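Local coordinates for heme-binding protein A / AI-2 binding protein A (PDB 6OFQ) that probably captures short peptides in the periplasm and delivers them to an ABC transporter, as a type II periplasmic binding protein, at residues L33-G38 / S54-G59; I324-E329 / A388-A393. One frame throughout, in Å; residues are numbered along the deposited sequence.

Interaction 1: L33-G38 / S54-G59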
loop_
_atom_site.group_PDB
_atom_site.type_symbol
_atom_site.label_atom_id
_atom_site.label_comp_id
_atom_site.label_asym_id
_atom_site.label_seq_id
_atom_site.Cartn_x
_atom_site.Cartn_y
_atom_site.Cartn_z
ATOM N N LEU A 33 8.140 -18.282 12.704
ATOM C CA LEU A 33 8.683 -16.946 12.483
ATOM C C LEU A 33 7.883 -15.941 13.278
ATOM O O LEU A 33 6.654 -15.930 13.216
ATOM C CB LEU A 33 8.594 -16.580 10.998
ATOM C CG LEU A 33 8.977 -15.139 10.643
ATOM C CD1 LEU A 33 10.464 -14.920 10.767
ATOM C CD2 LEU A 33 8.546 -14.745 9.237
ATOM N N VAL A 34 8.584 -15.144 14.079
ATOM C CA VAL A 34 7.959 -14.025 14.842
ATOM C C VAL A 34 8.335 -12.718 14.151
ATOM O O VAL A 34 9.513 -12.330 14.173
ATOM C CB VAL A 34 8.344 -14.012 16.325
ATOM C CG1 VAL A 34 7.518 -12.944 17.028
ATOM C CG2 VAL A 34 7.987 -15.341 16.968
ATOM N N PHE A 35 7.357 -12.090 13.515
ATOM C CA PHE A 35 7.526 -10.840 12.762
ATOM C C PHE A 35 6.924 -9.764 13.658
ATOM O O PHE A 35 5.845 -9.976 14.214
ATOM C CB PHE A 35 6.708 -10.971 11.490
ATOM C CG PHE A 35 6.634 -9.776 10.595
ATOM C CD1 PHE A 35 5.656 -8.819 10.740
ATOM C CD2 PHE A 35 7.469 -9.621 9.517
ATOM C CE1 PHE A 35 5.576 -7.737 9.871
ATOM C CE2 PHE A 35 7.392 -8.561 8.625
ATOM C CZ PHE A 35 6.426 -7.602 8.825
ATOM N N ALA A 36 7.571 -8.620 13.732
ATOM C CA ALA A 36 7.004 -7.521 14.501
ATOM C C ALA A 36 6.961 -6.259 13.650
ATOM O O ALA A 36 7.808 -5.958 12.818
ATOM C CB ALA A 36 7.846 -7.272 15.763
ATOM N N ARG A 37 5.957 -5.447 13.977
ATOM C CA ARG A 37 5.631 -4.241 13.261
ATOM C C ARG A 37 4.932 -3.268 14.173
ATOM O O ARG A 37 4.561 -3.575 15.307
ATOM C CB ARG A 37 4.848 -4.580 12.003
ATOM C CG ARG A 37 3.642 -5.485 12.185
ATOM C CD ARG A 37 2.445 -4.809 12.825
ATOM N NE ARG A 37 1.229 -5.632 12.891
ATOM C CZ ARG A 37 0.419 -5.956 11.888
ATOM N NH1 ARG A 37 0.736 -5.521 10.696
ATOM N NH2 ARG A 37 -0.586 -6.762 12.051
ATOM N N GLY A 38 4.789 -2.034 13.750
ATOM C CA GLY A 38 4.369 -0.928 14.581
ATOM C C GLY A 38 2.914 -0.716 14.825
ATOM O O GLY A 38 2.546 -0.169 15.862
ATOM N N SER A 54 -2.322 -3.834 7.343
ATOM C CA SER A 54 -3.400 -4.793 7.132
ATOM C C SER A 54 -2.979 -5.918 6.168
ATOM O O SER A 54 -3.326 -7.088 6.380
ATOM C CB SER A 54 -4.650 -4.149 6.586
ATOM O OG SER A 54 -5.201 -3.150 7.469
ATOM N N TYR A 55 -2.266 -5.533 5.109
ATOM C CA TYR A 55 -1.887 -6.536 4.119
ATOM C C TYR A 55 -0.831 -7.505 4.556
ATOM O O TYR A 55 -0.680 -8.522 3.860
ATOM C CB TYR A 55 -1.546 -5.862 2.769
ATOM C CG TYR A 55 -2.690 -5.105 2.137
ATOM C CD1 TYR A 55 -4.029 -5.368 2.374
ATOM C CD2 TYR A 55 -2.417 -4.098 1.174
ATOM C CE1 TYR A 55 -5.004 -4.648 1.732
ATOM C CE2 TYR A 55 -3.385 -3.428 0.496
ATOM C CZ TYR A 55 -4.702 -3.680 0.789
ATOM O OH TYR A 55 -5.706 -3.042 0.070
ATOM N N VAL A 56 -0.125 -7.203 5.656
ATOM C CA VAL A 56 0.769 -8.223 6.182
ATOM C C VAL A 56 0.042 -9.551 6.386
ATOM O O VAL A 56 0.522 -10.595 5.912
ATOM C CB VAL A 56 1.412 -7.750 7.505
ATOM C CG1 VAL A 56 2.241 -8.895 8.101
ATOM C CG2 VAL A 56 2.255 -6.495 7.320
ATOM N N ALA A 57 -1.097 -9.528 7.049
ATOM C CA ALA A 57 -1.852 -10.770 7.215
ATOM C C ALA A 57 -2.591 -11.235 5.953
ATOM O O ALA A 57 -2.424 -12.388 5.525
ATOM C CB ALA A 57 -2.836 -10.687 8.374
ATOM N N THR A 58 -3.313 -10.308 5.331
ATOM C CA THR A 58 -4.203 -10.753 4.260
ATOM C C THR A 58 -3.445 -11.259 3.035
ATOM O O THR A 58 -3.875 -12.179 2.351
ATOM C CB THR A 58 -5.198 -9.655 3.863
ATOM O OG1 THR A 58 -4.471 -8.567 3.281
ATOM C CG2 THR A 58 -6.035 -9.168 4.981
ATOM N N GLY A 59 -2.265 -10.690 2.771
ATOM C CA GLY A 59 -1.452 -11.132 1.648
ATOM C C GLY A 59 -0.966 -12.560 1.745
ATOM O O GLY A 59 -0.610 -13.180 0.733
HETATM O O HOH W 1 -2.059 -7.428 9.584
#
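Val-56 spreads its two methyls over two side chains of the strand segment 33-38. Its CG1 lies 3.9 Å from Phe-35 CE1 and meets the ring obliquely; CG2 lies 3.8 Å from Arg-37 NH1. With CG1 anti to the backbone N (chi1 175°) and CG2 anti to the carbonyl carbon, the isopropyl fork opens toward both residues at once. Phe-35 and Arg-37 stand two positions apart and send their CB atoms from the same side of the strand toward the helix, and Val-56 alone carries the direct contact from the helix. Arg-37 arrives by a bent route: chi1 of 51° places CG between its own N and C, chi2 of 74° turns the chain again, and CD to NE runs on extended before the guanidinium turns aside, the side chain sliding past Val-56 in the opposite sense. No direct hydrogen bond joins the two segments. Instead a water sits at the edge of the guanidinium, in its plane, and accepts from Arg-37 NH2 at 2.9 Å; the same water takes a weak bond from Ala-57 N at 3.4 Å. The buried guanidinium has further partners: NH1 forms a salt bridge with Glu-53, just ahead in the same helix, and NE bonds Thr-247 OG1. These bonds restrict rotation of the group and should offset the cost of burying its charge, while Val-56 CG2 packs obliquely against it. Strand 32-37 runs parallel to both 242-247 and 265-266, between them in a mixed sheet, and helix 52-61 packs against one face of that sheet. Val-245 of strand 242-247 touches Phe-35, Arg-37 and Val-56 alike, extending the apolar layer between sheet and helix, and Phe-526 meets the Phe-35 ring.

Interaction 2: I324-E329 / A388-A393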
loop_
_atom_site.group_PDB
_atom_site.type_symbol
_atom_site.label_atom_id
_atom_site.label_comp_id
_atom_site.label_asym_id
_atom_site.label_seq_id
_atom_site.Cartn_x
_atom_site.Cartn_y
_atom_site.Cartn_z
ATOM N N ILE A 324 16.113 14.646 5.719
ATOM C CA ILE A 324 16.636 13.332 5.500
ATOM C C ILE A 324 17.735 12.947 6.503
ATOM O O ILE A 324 17.747 11.823 6.972
ATOM C CB ILE A 324 16.974 13.114 4.030
ATOM C CG1 ILE A 324 15.613 13.073 3.287
ATOM C CG2 ILE A 324 17.903 11.922 3.782
ATOM C CD1 ILE A 324 15.840 13.110 1.795
ATOM N N LYS A 325 18.629 13.886 6.781
ATOM C CA LYS A 325 19.605 13.645 7.855
ATOM C C LYS A 325 19.010 13.402 9.230
ATOM O O LYS A 325 19.352 12.407 9.873
ATOM C CB LYS A 325 20.569 14.838 7.868
ATOM C CG LYS A 325 21.471 14.858 6.662
ATOM C CD LYS A 325 22.524 15.957 6.577
ATOM C CE LYS A 325 23.214 15.819 5.220
ATOM N NZ LYS A 325 24.461 16.616 5.057
ATOM N N VAL A 326 18.084 14.258 9.671
ATOM C CA VAL A 326 17.442 14.144 10.971
ATOM C C VAL A 326 16.490 13.000 11.167
ATOM O O VAL A 326 16.479 12.339 12.213
ATOM C CB VAL A 326 16.655 15.428 11.327
ATOM C CG1 VAL A 326 15.907 15.308 12.652
ATOM C CG2 VAL A 326 17.682 16.528 11.419
ATOM N N ILE A 327 15.569 12.858 10.225
ATOM C CA ILE A 327 14.506 11.921 10.368
ATOM C C ILE A 327 15.007 10.582 9.901
ATOM O O ILE A 327 14.597 9.568 10.443
ATOM C CB ILE A 327 13.210 12.266 9.593
ATOM C CG1 ILE A 327 12.458 13.437 10.207
ATOM C CG2 ILE A 327 12.253 11.078 9.464
ATOM C CD1 ILE A 327 13.229 14.473 10.995
ATOM N N TYR A 328 15.722 10.536 8.790
ATOM C CA TYR A 328 16.077 9.266 8.218
ATOM C C TYR A 328 17.488 8.811 8.419
ATOM O O TYR A 328 17.887 7.733 7.983
ATOM C CB TYR A 328 15.751 9.254 6.696
ATOM C CG TYR A 328 14.249 9.223 6.352
ATOM C CD1 TYR A 328 13.488 8.072 6.465
ATOM C CD2 TYR A 328 13.590 10.395 6.045
ATOM C CE1 TYR A 328 12.120 8.082 6.266
ATOM C CE2 TYR A 328 12.220 10.418 5.796
ATOM C CZ TYR A 328 11.496 9.266 5.920
ATOM O OH TYR A 328 10.143 9.355 5.632
ATOM N N GLU A 329 18.315 9.647 9.071
ATOM C CA GLU A 329 19.717 9.348 9.225
ATOM C C GLU A 329 20.385 8.945 7.933
ATOM O O GLU A 329 21.307 8.131 7.862
ATOM C CB GLU A 329 19.919 8.266 10.293
ATOM C CG GLU A 329 19.324 8.698 11.607
ATOM C CD GLU A 329 20.246 9.600 12.441
ATOM O OE1 GLU A 329 21.455 9.661 12.221
ATOM O OE2 GLU A 329 19.647 10.265 13.288
ATOM N N ALA A 388 7.113 15.726 12.757
ATOM C CA ALA A 388 6.151 16.797 12.926
ATOM C C ALA A 388 6.828 17.998 13.571
ATOM O O ALA A 388 6.517 19.105 13.201
ATOM C CB ALA A 388 4.912 16.363 13.655
ATOM N N VAL A 389 7.697 17.753 14.541
ATOM C CA VAL A 389 8.414 18.864 15.187
ATOM C C VAL A 389 9.297 19.631 14.206
ATOM O O VAL A 389 9.327 20.851 14.204
ATOM C CB VAL A 389 9.206 18.298 16.372
ATOM C CG1 VAL A 389 10.243 19.291 16.901
ATOM C CG2 VAL A 389 8.278 17.855 17.472
ATOM N N PHE A 390 9.928 18.913 13.290
ATOM C CA PHE A 390 10.734 19.499 12.213
ATOM C C PHE A 390 9.878 20.382 11.330
ATOM O O PHE A 390 10.296 21.496 11.004
ATOM C CB PHE A 390 11.447 18.378 11.434
ATOM C CG PHE A 390 12.457 18.843 10.408
ATOM C CD1 PHE A 390 12.052 19.454 9.228
ATOM C CD2 PHE A 390 13.823 18.751 10.655
ATOM C CE1 PHE A 390 12.974 19.915 8.304
ATOM C CE2 PHE A 390 14.762 19.169 9.713
ATOM C CZ PHE A 390 14.332 19.764 8.541
ATOM N N ILE A 391 8.723 19.887 10.891
ATOM C CA ILE A 391 7.885 20.660 9.986
ATOM C C ILE A 391 7.403 21.912 10.747
ATOM O O ILE A 391 7.338 23.031 10.206
ATOM C CB ILE A 391 6.709 19.857 9.395
ATOM C CG1 ILE A 391 7.203 18.646 8.586
ATOM C CG2 ILE A 391 5.789 20.718 8.572
ATOM C CD1 ILE A 391 8.112 18.921 7.422
ATOM N N GLN A 392 6.978 21.747 11.992
ATOM C CA GLN A 392 6.524 22.863 12.815
ATOM C C GLN A 392 7.636 23.900 12.909
ATOM O O GLN A 392 7.368 25.095 12.781
ATOM C CB GLN A 392 6.179 22.328 14.215
ATOM C CG GLN A 392 5.703 23.382 15.203
ATOM C CD GLN A 392 5.518 22.720 16.555
ATOM O OE1 GLN A 392 6.458 22.238 17.211
ATOM N NE2 GLN A 392 4.268 22.714 16.958
ATOM N N ALA A 393 8.873 23.466 13.087
ATOM C CA ALA A 393 9.972 24.429 13.297
ATOM C C ALA A 393 10.307 25.122 11.987
ATOM O O ALA A 393 10.543 26.329 11.958
ATOM C CB ALA A 393 11.249 23.750 13.731
#
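Phe-390 reaches from helix 386-396 to Val-326 and Ile-327 of helix 320-328, and the direct contact is wholly apolar. Its atom CE2, on the outer part of the ring, lies 4.3 Å from Val-326 CG2. Nearer the backbone, Phe-390 CB lies 4.3 Å from Ile-327 CD1. Val-326 CG2 and Ile-327 CD1 both stand obliquely to the ring, and the separations indicate light packing. Chi1 of -172° sets the phenyl anti to its backbone N and carries it across between the segments 324-329 and 388-393, whose nearest CA atoms, those of Ile-327 and Phe-390, are 8.7 Å apart. In the fold, helix 386-396 is the crossover of a beta-alpha-beta unit, linking the parallel neighbours 373-380 and 400-407 of a mixed sheet. An aromatic contact adds to the aliphatic ones: Phe-390 and Tyr-323, one turn before Ile-327, meet edge-to-face. No hydrogen bond crosses between the two segments; backbone bonds run within each helix, including Gln-392 N to Ala-388 O at 2.9 Å, while Gln-392 NE2 reaches Val-402 O of strand 400-407. The backbone bonds near the end of helix 320-328 are weak, and Glu-329 then leaves helical geometry with positive phi.

Overall arrangement
Interaction 1 closes before interaction 2 opens along the chain, and the two occupy separate parts of the fold. Their centres are about 27 Å apart and their nearest atoms about 15 Å, with no touch between them. The centre of interaction 1, about 13 Å from the centre of the chain, joins strand 32-37 of a five-stranded mixed sheet to helix 52-61. The centre of interaction 2 lies farther out, at about 23 Å, where helices 320-328 and 386-396 pair beside a different mixed sheet that includes strands 373-380 and 400-407. The contacts thus belong to different sheets, consistent with the two-lobed build of type II periplasmic binding proteins, each packing its own part of the fold.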